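Local coordinates for esterase D (Lactobacillus rhamnosus, PDB 3DYI), which probably hydrolyses carboxylic ester bonds, as a member of the alpha/beta-hydrolase fold, at residues G103-M108 and S125-G130. Sequence-based numbering, arbitrary orientation.
Sequences GGIFAM and SPILPG
Ile127 lays its CD1 methyl against the flank of helix 102-113, where it meets backbone as much as side chain: CD1 lies 3.6 Å from Ile105 CA and equally close to Gly104 O. That carbonyl is already engaged within the helix, accepting the amide of Met108 (Met108 N to Gly104 O 2.9 Å), so a methyl can cover it without leaving it lacking a partner. The end of the side chain comes nearer the helix than its CB because CG1 stands beside the backbone N and the chain bends again at chi2 (-61°). Met108 crosses it at about a right angle, its CG 3.7 Å from Ile127 CD1, and the bent Met108 side chain also touches Leu180 and Val183. Ile105 runs past Ile127 in the opposite direction, touching more loosely through CG1, while its side chain also packs on Ile169 and Phe172 of helix 162-178.

The first turn of the helix belongs to a Gly-X-Ser-X-Gly sequence consistent with the nucleophile elbow of an alpha/beta-hydrolase; Gly103 is its last glycine and Ser101 the predicted nucleophile. Gly104, the next residue, has no side chain, and this lets Ser125 CB come to 3.9 Å from its CA. Ser125 OG comes over the same glycine, 3.6 Å from Gly104 CA, and is hydrogen-bonded to the carbonyl O of Ser101. A small hydroxyl suits this buried place, tying the loop after strand 119-123 to the elbow's backbone.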
loop_
_atom_site.group_PDB
_atom_site.type_symbol
_atom_site.label_atom_id
_atom_site.label_comp_id
_atom_site.label_asym_id
_atom_site.label_seq_id
_atom_site.Cartn_x
_atom_site.Cartn_y
_atom_site.Cartn_z
ATOM N N GLY A 103 -1.653 -0.327 2.285
ATOM C CA GLY A 103 -1.255 1.021 1.886
ATOM C C GLY A 103 -2.114 1.612 0.780
ATOM O O GLY A 103 -2.312 2.827 0.730
ATOM N N GLY A 104 -2.614 0.747 -0.104
ATOM C CA GLY A 104 -3.486 1.152 -1.210
ATOM C C GLY A 104 -4.795 1.750 -0.729
ATOM O O GLY A 104 -5.331 2.673 -1.352
ATOM N N ILE A 105 -5.314 1.214 0.374
ATOM C CA ILE A 105 -6.534 1.730 0.992
ATOM C C ILE A 105 -6.328 3.198 1.362
ATOM O O ILE A 105 -7.154 4.052 1.038
ATOM C CB ILE A 105 -6.951 0.902 2.243
ATOM C CG1 ILE A 105 -7.206 -0.561 1.858
ATOM C CG2 ILE A 105 -8.187 1.512 2.913
ATOM C CD1 ILE A 105 -7.293 -1.528 3.064
ATOM N N PHE A 106 -5.209 3.490 2.021
ATOM C CA PHE A 106 -4.913 4.863 2.421
ATOM C C PHE A 106 -4.567 5.769 1.245
ATOM O O PHE A 106 -4.903 6.952 1.262
ATOM C CB PHE A 106 -3.827 4.894 3.497
ATOM C CG PHE A 106 -4.140 4.027 4.680
ATOM C CD1 PHE A 106 -5.323 4.206 5.398
ATOM C CD2 PHE A 106 -3.260 3.021 5.073
ATOM C CE1 PHE A 106 -5.617 3.396 6.499
ATOM C CE2 PHE A 106 -3.549 2.210 6.169
ATOM C CZ PHE A 106 -4.730 2.392 6.877
ATOM N N ALA A 107 -3.920 5.206 0.222
ATOM C CA ALA A 107 -3.642 5.943 -1.011
ATOM C C ALA A 107 -4.944 6.421 -1.652
ATOM O O ALA A 107 -5.068 7.582 -2.051
ATOM C CB ALA A 107 -2.851 5.076 -1.988
ATOM N N MET A 108 -5.921 5.524 -1.742
ATOM C CA MET A 108 -7.208 5.890 -2.335
ATOM C C MET A 108 -7.963 6.910 -1.476
ATOM O O MET A 108 -8.565 7.840 -2.011
ATOM C CB MET A 108 -8.054 4.651 -2.637
ATOM C CG MET A 108 -7.468 3.764 -3.746
ATOM S SD MET A 108 -7.027 4.625 -5.289
ATOM C CE MET A 108 -8.598 5.373 -5.723
ATOM N N SER A 125 -4.400 -3.920 -4.434
ATOM C CA SER A 125 -5.300 -3.413 -3.399
ATOM C C SER A 125 -6.677 -3.112 -3.994
ATOM O O SER A 125 -6.956 -1.973 -4.377
ATOM C CB SER A 125 -4.715 -2.166 -2.730
ATOM O OG SER A 125 -5.458 -1.812 -1.569
ATOM N N PRO A 126 -7.537 -4.143 -4.092
ATOM C CA PRO A 126 -8.877 -4.002 -4.679
ATOM C C PRO A 126 -9.818 -3.051 -3.917
ATOM O O PRO A 126 -10.837 -2.634 -4.471
ATOM C CB PRO A 126 -9.420 -5.434 -4.656
ATOM C CG PRO A 126 -8.199 -6.311 -4.553
ATOM C CD PRO A 126 -7.269 -5.534 -3.686
ATOM N N ILE A 127 -9.468 -2.716 -2.672
ATOM C CA ILE A 127 -10.238 -1.794 -1.808
ATOM C C ILE A 127 -11.552 -2.407 -1.313
ATOM O O ILE A 127 -11.777 -2.526 -0.104
ATOM C CB ILE A 127 -10.506 -0.392 -2.469
ATOM C CG1 ILE A 127 -9.222 0.219 -3.062
ATOM C CG2 ILE A 127 -11.181 0.557 -1.471
ATOM C CD1 ILE A 127 -8.100 0.489 -2.062
ATOM N N LEU A 128 -12.419 -2.780 -2.248
ATOM C CA LEU A 128 -13.646 -3.501 -1.916
ATOM C C LEU A 128 -13.284 -4.795 -1.184
ATOM O O LEU A 128 -12.484 -5.587 -1.685
ATOM C CB LEU A 128 -14.450 -3.797 -3.188
ATOM C CG LEU A 128 -15.197 -2.636 -3.864
ATOM C CD1 LEU A 128 -14.258 -1.558 -4.407
ATOM C CD2 LEU A 128 -16.058 -3.182 -4.985
ATOM N N PRO A 129 -13.828 -4.988 0.032
ATOM C CA PRO A 129 -13.551 -6.200 0.811
ATOM C C PRO A 129 -14.110 -7.469 0.179
ATOM O O PRO A 129 -15.153 -7.442 -0.471
ATOM C CB PRO A 129 -14.256 -5.936 2.148
ATOM C CG PRO A 129 -14.469 -4.470 2.190
ATOM C CD PRO A 129 -14.696 -4.057 0.772
ATOM N N GLY A 130 -13.404 -8.575 0.370
ATOM C CA GLY A 130 -13.833 -9.853 -0.173
ATOM C C GLY A 130 -13.051 -10.981 0.453
ATOM O O GLY A 130 -12.332 -10.781 1.442
#